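Local coordinates for protein p-nitrophenyl phosphatase (Pho2) (Archaeoglobus fulgidus, PDB 3QGM) that probably hydrolyses phosphate esters as a metal-dependent phosphatase of the haloacid dehalogenase superfamily, and carries a calcium ion in the crystal, at residues A[127-130]-A[131-135]; A[136-139]-A[140-144]. All blocks are in the same frame, centred on the assembly; numbering follows the deposited sequence. Where two conformers were deposited one is given.

Interaction 1 (A[127-130]-A[131-135]); sequences RKIN and FELMT
N130 closes the first turn of a helix with its side-chain oxygen: OD1 of N130 accepts from the backbone N of L133 at 2.8 Å. The bond is close to straight, 170° at the hydrogen. With an alanine here, the N-H of L133 would probably be left without its capping acceptor and the first turn more prone to fray. CG of N130 sits in the cramped slot between its own N and carbonyl carbon (chi1 65°), and this turn folds the amide back over the start of the helix. The main chain of the same residue supplies the next acceptor, since N130 O takes the N-H of M134 at 3.0 Å as the first regular helical bond. Just before the cap, I129 sends its CD1 across L133, 4.0 Å from CG of L133, the two side chains meeting at about a right angle. The next carbonyl, F131 O, is gripped from one turn on by T135 N at 2.8 Å and T135 OG1 at 3.0 Å, the hydroxyl coming from above the carbonyl plane. Further out, I129 and M134 rest on I169 and A172 of helix 167-177, while F131 packs on R127 of the second subunit. The capping bond makes N130 an asparagine N-cap, at the start of the helix that follows strand 120-123.

Interaction 2 (A[136-139]-A[140-144]); sequences KALR and ACLRG
R139 and A140, neighbours at the middle of this continuous helical stretch, have the most surface buried here, with L138 next, and each illustrates a different use of one turn. R139 works through its backbone, its carbonyl O accepting from R143 N at 3.0 Å, while the aliphatic CG of R143 lies 3.5 Å from the same oxygen. With CG beside its own N (chi1 -65°) and the chain extended as far as NE, the guanidinium of R139 reaches the second subunit, where D160 forms a salt bridge with NH2 and P162 O accepts from NE; NH1 bonds Y115 OH in its own chain. A140 is small: its N donates to K136 O at 2.9 Å and its CB settles 3.5 Å from that same K136 oxygen. L138 accepts from L142 N at 2.9 Å through its O, and the two leucines lie side by side, pointing the same way, with CD1 of L138 3.9 Å from CD1 of L142. The helix ends in a Schellman motif: G144, at positive phi, donates to C141 O at 3.0 Å and, weakly, to A140 O. A137, L138 and C141 pack on helix 167-177, and L138 and L142 also meet I163 and P162 of the second subunit, as the helix crosses from strand 120-123 to strand 146-149 in a beta-alpha-beta unit.

How the interactions relate
Interactions 1 and 2 follow in series along helix 131-143, their centres about 13 Å apart, and treat its two ends differently. At the start, 127-135 relies on a side-chain amide to supply a missing acceptor; at the finish, 136-144 ends the helix with backbone bonds from a glycine of positive phi rather than with a side-chain cap. Both mix buried and exposed residues: the apolar flank of each lies on helix 167-177, whereas E132, bridged to K136, and R143, bonded to A118 O, are on the exposed side. Both also touch the second subunit, interaction 1 through packing, interaction 2 through packing and the polar bonds of the R139 guanidinium. Neither is near the calcium site.

Interaction 1 (A[127-130]-A[131-135])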
ATOM      1  N   ARG A 127      -9.246  10.532   3.588  1.00 26.57           N
ATOM      2  CA  ARG A 127      -8.620  10.925   4.828  0.60 28.52           C
ATOM      3  C   ARG A 127      -9.175  10.076   5.989  1.00 28.39           C
ATOM      4  O   ARG A 127      -8.599  10.004   7.044  1.00 29.96           O
ATOM      5  CB  ARG A 127      -8.879  12.440   5.052  0.60 30.30           C
ATOM      6  CG  ARG A 127      -7.904  13.143   5.990  0.60 34.71           C
ATOM      7  CD  ARG A 127      -8.157  14.665   6.009  0.60 39.58           C
ATOM      8  NE  ARG A 127      -9.535  14.998   6.367  0.60 43.75           N
ATOM      9  CZ  ARG A 127     -10.041  14.940   7.596  0.60 47.02           C
ATOM     10  NH1 ARG A 127      -9.287  14.545   8.626  0.60 48.30           N
ATOM     11  NH2 ARG A 127     -11.321  15.266   7.793  0.60 47.82           N
ATOM     12  N   LYS A 128     -10.306   9.416   5.759  1.00 28.08           N
ATOM     13  CA  LYS A 128     -10.933   8.529   6.718  1.00 29.23           C
ATOM     14  C   LYS A 128     -10.670   7.052   6.392  1.00 27.81           C
ATOM     15  O   LYS A 128     -11.382   6.158   6.885  1.00 27.25           O
ATOM     16  CB  LYS A 128     -12.430   8.825   6.809  1.00 30.45           C
ATOM     17  CG  LYS A 128     -12.736  10.108   7.562  1.00 34.27           C
ATOM     18  CD  LYS A 128     -14.282  10.357   7.743  1.00 39.42           C
ATOM     19  CE  LYS A 128     -14.600  11.585   8.691  1.00 43.71           C
ATOM     20  NZ  LYS A 128     -15.101  12.833   7.977  1.00 44.13           N
ATOM     21  N   ILE A 129      -9.631   6.795   5.588  1.00 26.31           N
ATOM     22  CA  ILE A 129      -9.294   5.424   5.232  1.00 26.08           C
ATOM     23  C   ILE A 129      -8.992   4.655   6.520  1.00 26.76           C
ATOM     24  O   ILE A 129      -8.370   5.171   7.467  1.00 28.08           O
ATOM     25  CB  ILE A 129      -8.098   5.356   4.188  1.00 25.72           C
ATOM     26  CG1 ILE A 129      -7.922   3.948   3.619  1.00 26.79           C
ATOM     27  CG2 ILE A 129      -6.809   5.766   4.790  1.00 25.05           C
ATOM     28  CD1 ILE A 129      -9.011   3.505   2.737  1.00 25.94           C
ATOM     29  N   ASN A 130      -9.440   3.421   6.567  1.00 27.33           N
ATOM     30  CA  ASN A 130      -9.227   2.581   7.751  1.00 27.75           C
ATOM     31  C   ASN A 130      -9.172   1.112   7.384  1.00 27.05           C
ATOM     32  O   ASN A 130      -9.307   0.766   6.205  1.00 26.87           O
ATOM     33  CB  ASN A 130     -10.297   2.861   8.822  1.00 27.52           C
ATOM     34  CG  ASN A 130     -11.703   2.486   8.385  1.00 29.79           C
ATOM     35  OD1 ASN A 130     -11.912   1.794   7.396  1.00 27.56           O
ATOM     36  ND2 ASN A 130     -12.690   2.981   9.134  1.00 29.92           N
ATOM     37  N   PHE A 131      -8.974   0.241   8.360  1.00 27.76           N
ATOM     38  CA  PHE A 131      -8.810  -1.188   8.056  1.00 28.75           C
ATOM     39  C   PHE A 131     -10.053  -1.779   7.376  1.00 29.27           C
ATOM     40  O   PHE A 131      -9.957  -2.549   6.396  1.00 28.93           O
ATOM     41  CB  PHE A 131      -8.494  -1.947   9.329  1.00 30.70           C
ATOM     42  CG  PHE A 131      -7.959  -3.338   9.112  1.00 29.47           C
ATOM     43  CD1 PHE A 131      -6.645  -3.537   8.687  1.00 32.14           C
ATOM     44  CD2 PHE A 131      -8.725  -4.429   9.410  1.00 28.57           C
ATOM     45  CE1 PHE A 131      -6.114  -4.844   8.545  1.00 30.97           C
ATOM     46  CE2 PHE A 131      -8.226  -5.704   9.255  1.00 29.95           C
ATOM     47  CZ  PHE A 131      -6.900  -5.912   8.823  1.00 30.84           C
ATOM     48  N   GLU A 132     -11.226  -1.399   7.864  1.00 29.76           N
ATOM     49  CA  GLU A 132     -12.478  -1.945   7.329  1.00 29.95           C
ATOM     50  C   GLU A 132     -12.617  -1.544   5.878  1.00 28.47           C
ATOM     51  O   GLU A 132     -12.897  -2.389   5.029  1.00 27.54           O
ATOM     52  CB  GLU A 132     -13.710  -1.482   8.135  1.00 31.89           C
ATOM     53  CG  GLU A 132     -15.038  -1.610   7.333  1.00 35.76           C
ATOM     54  CD  GLU A 132     -16.318  -1.454   8.179  1.00 41.18           C
ATOM     55  OE1 GLU A 132     -16.454  -0.454   8.928  1.00 42.13           O
ATOM     56  OE2 GLU A 132     -17.184  -2.360   8.071  1.00 44.74           O
ATOM     57  N   LEU A 133     -12.396  -0.267   5.565  1.00 27.23           N
ATOM     58  CA  LEU A 133     -12.508   0.160   4.168  1.00 26.23           C
ATOM     59  C   LEU A 133     -11.436  -0.517   3.279  1.00 24.75           C
ATOM     60  O   LEU A 133     -11.731  -0.904   2.125  1.00 24.04           O
ATOM     61  CB  LEU A 133     -12.419   1.677   4.083  1.00 27.25           C
ATOM     62  CG  LEU A 133     -12.854   2.377   2.825  1.00 28.67           C
ATOM     63  CD1 LEU A 133     -14.160   1.776   2.260  1.00 30.57           C
ATOM     64  CD2 LEU A 133     -13.031   3.857   3.191  1.00 33.59           C
HETATM   65  N   MSE A 134     -10.224  -0.723   3.799  1.00 23.85           N
HETATM   66  CA  MSE A 134      -9.212  -1.419   3.002  0.60 23.92           C
HETATM   67  C   MSE A 134      -9.568  -2.889   2.803  1.00 23.10           C
HETATM   68  O   MSE A 134      -9.284  -3.452   1.757  1.00 24.64           O
HETATM   69  CB  MSE A 134      -7.815  -1.282   3.590  0.60 23.42           C
HETATM   70  CG  MSE A 134      -6.763  -1.892   2.680  0.60 23.26           C
HETATM   71 SE   MSE A 134      -6.356  -0.751   1.175  0.36 23.40          SE
HETATM   72  CE  MSE A 134      -5.475   0.639   2.209  0.60 27.18           C
ATOM     73  N   THR A 135     -10.189  -3.510   3.796  1.00 23.94           N
ATOM     74  CA  THR A 135     -10.668  -4.877   3.672  1.00 23.88           C
ATOM     75  C   THR A 135     -11.678  -4.952   2.546  1.00 24.21           C
ATOM     76  O   THR A 135     -11.627  -5.873   1.721  1.00 23.87           O
ATOM     77  CB  THR A 135     -11.301  -5.380   4.982  1.00 23.38           C
ATOM     78  OG1 THR A 135     -10.296  -5.462   5.982  1.00 25.85           O
ATOM     79  CG2 THR A 135     -11.929  -6.728   4.864  1.00 25.13           C
TER

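Interaction 2 (A[136-139]-A[140-144])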
ATOM      1  N   LYS A 136     -12.596  -4.006   2.518  1.00 24.92           N
ATOM      2  CA  LYS A 136     -13.633  -4.028   1.477  1.00 25.78           C
ATOM      3  C   LYS A 136     -13.052  -3.900   0.073  1.00 25.26           C
ATOM      4  O   LYS A 136     -13.473  -4.595  -0.830  1.00 23.94           O
ATOM      5  CB  LYS A 136     -14.686  -2.955   1.722  1.00 26.29           C
ATOM      6  CG  LYS A 136     -15.499  -3.140   3.042  1.00 31.05           C
ATOM      7  CD  LYS A 136     -16.664  -2.172   3.065  1.00 34.38           C
ATOM      8  CE  LYS A 136     -17.721  -2.536   4.114  1.00 36.94           C
ATOM      9  NZ  LYS A 136     -17.714  -1.549   5.215  1.00 40.00           N
ATOM     10  N   ALA A 137     -12.084  -3.003  -0.079  1.00 25.01           N
ATOM     11  CA  ALA A 137     -11.393  -2.769  -1.358  1.00 24.90           C
ATOM     12  C   ALA A 137     -10.655  -4.012  -1.761  1.00 24.24           C
ATOM     13  O   ALA A 137     -10.765  -4.452  -2.890  1.00 24.61           O
ATOM     14  CB  ALA A 137     -10.392  -1.589  -1.223  1.00 24.10           C
ATOM     15  N   LEU A 138      -9.892  -4.572  -0.821  1.00 24.41           N
ATOM     16  CA  LEU A 138      -9.226  -5.845  -1.027  1.00 24.57           C
ATOM     17  C   LEU A 138     -10.229  -6.911  -1.561  1.00 25.74           C
ATOM     18  O   LEU A 138      -9.984  -7.592  -2.566  1.00 25.09           O
ATOM     19  CB  LEU A 138      -8.544  -6.313   0.272  1.00 24.57           C
ATOM     20  CG  LEU A 138      -8.081  -7.782   0.285  1.00 23.81           C
ATOM     21  CD1 LEU A 138      -6.893  -7.921  -0.699  1.00 24.91           C
ATOM     22  CD2 LEU A 138      -7.717  -8.242   1.683  1.00 24.85           C
ATOM     23  N   ARG A 139     -11.343  -7.075  -0.868  1.00 26.92           N
ATOM     24  CA  ARG A 139     -12.279  -8.119  -1.298  1.00 27.68           C
ATOM     25  C   ARG A 139     -12.861  -7.813  -2.676  1.00 27.74           C
ATOM     26  O   ARG A 139     -12.979  -8.708  -3.502  1.00 28.80           O
ATOM     27  CB  ARG A 139     -13.347  -8.326  -0.237  1.00 27.76           C
ATOM     28  CG  ARG A 139     -12.716  -8.884   1.050  1.00 28.70           C
ATOM     29  CD  ARG A 139     -13.742  -9.053   2.150  1.00 29.85           C
ATOM     30  NE  ARG A 139     -13.164  -9.562   3.354  1.00 30.79           N
ATOM     31  CZ  ARG A 139     -13.809  -9.689   4.509  1.00 32.44           C
ATOM     32  NH1 ARG A 139     -15.094  -9.342   4.608  1.00 28.79           N
ATOM     33  NH2 ARG A 139     -13.161 -10.188   5.559  1.00 33.13           N
ATOM     34  N   ALA A 140     -13.192  -6.559  -2.941  1.00 27.52           N
ATOM     35  CA  ALA A 140     -13.663  -6.151  -4.284  1.00 27.68           C
ATOM     36  C   ALA A 140     -12.640  -6.427  -5.390  1.00 28.06           C
ATOM     37  O   ALA A 140     -12.945  -6.905  -6.517  1.00 27.34           O
ATOM     38  CB  ALA A 140     -14.036  -4.660  -4.260  1.00 26.58           C
ATOM     39  N   CYS A 141     -11.395  -6.146  -5.066  1.00 27.78           N
ATOM     40  CA  CYS A 141     -10.336  -6.288  -6.025  1.00 28.95           C
ATOM     41  C   CYS A 141     -10.110  -7.803  -6.351  1.00 29.00           C
ATOM     42  O   CYS A 141     -10.015  -8.186  -7.506  1.00 28.06           O
ATOM     43  CB  CYS A 141      -9.117  -5.608  -5.419  1.00 29.49           C
ATOM     44  SG  CYS A 141      -7.814  -5.350  -6.518  1.00 33.55           S
ATOM     45  N   LEU A 142     -10.130  -8.643  -5.318  1.00 29.63           N
ATOM     46  CA  LEU A 142     -10.020 -10.098  -5.438  1.00 29.99           C
ATOM     47  C   LEU A 142     -11.240 -10.742  -6.147  1.00 30.78           C
ATOM     48  O   LEU A 142     -11.080 -11.765  -6.772  1.00 28.79           O
ATOM     49  CB  LEU A 142      -9.866 -10.775  -4.069  1.00 30.05           C
ATOM     50  CG  LEU A 142      -8.523 -10.673  -3.319  1.00 30.28           C
ATOM     51  CD1 LEU A 142      -8.761 -11.133  -1.909  1.00 28.25           C
ATOM     52  CD2 LEU A 142      -7.431 -11.511  -3.990  1.00 29.29           C
ATOM     53  N   ARG A 143     -12.429 -10.144  -6.045  1.00 30.78           N
ATOM     54  CA  ARG A 143     -13.566 -10.614  -6.855  1.00 32.39           C
ATOM     55  C   ARG A 143     -13.342 -10.392  -8.341  1.00 31.91           C
ATOM     56  O   ARG A 143     -13.983 -11.004  -9.158  1.00 32.08           O
ATOM     57  CB  ARG A 143     -14.868  -9.923  -6.473  1.00 33.05           C
ATOM     58  CG  ARG A 143     -15.523 -10.431  -5.230  1.00 36.68           C
ATOM     59  CD  ARG A 143     -16.742  -9.551  -4.973  1.00 40.42           C
ATOM     60  NE  ARG A 143     -17.636  -9.659  -6.103  1.00 39.96           N
ATOM     61  CZ  ARG A 143     -18.422  -8.699  -6.560  1.00 36.96           C
ATOM     62  NH1 ARG A 143     -18.471  -7.476  -5.998  1.00 40.06           N
ATOM     63  NH2 ARG A 143     -19.163  -8.983  -7.598  1.00 35.46           N
ATOM     64  N   GLY A 144     -12.459  -9.478  -8.690  1.00 31.82           N
ATOM     65  CA  GLY A 144     -12.061  -9.303 -10.084  1.00 31.45           C
ATOM     66  C   GLY A 144     -12.926  -8.338 -10.859  1.00 31.33           C
ATOM     67  O   GLY A 144     -12.807  -8.236 -12.079  1.00 31.09           O
TER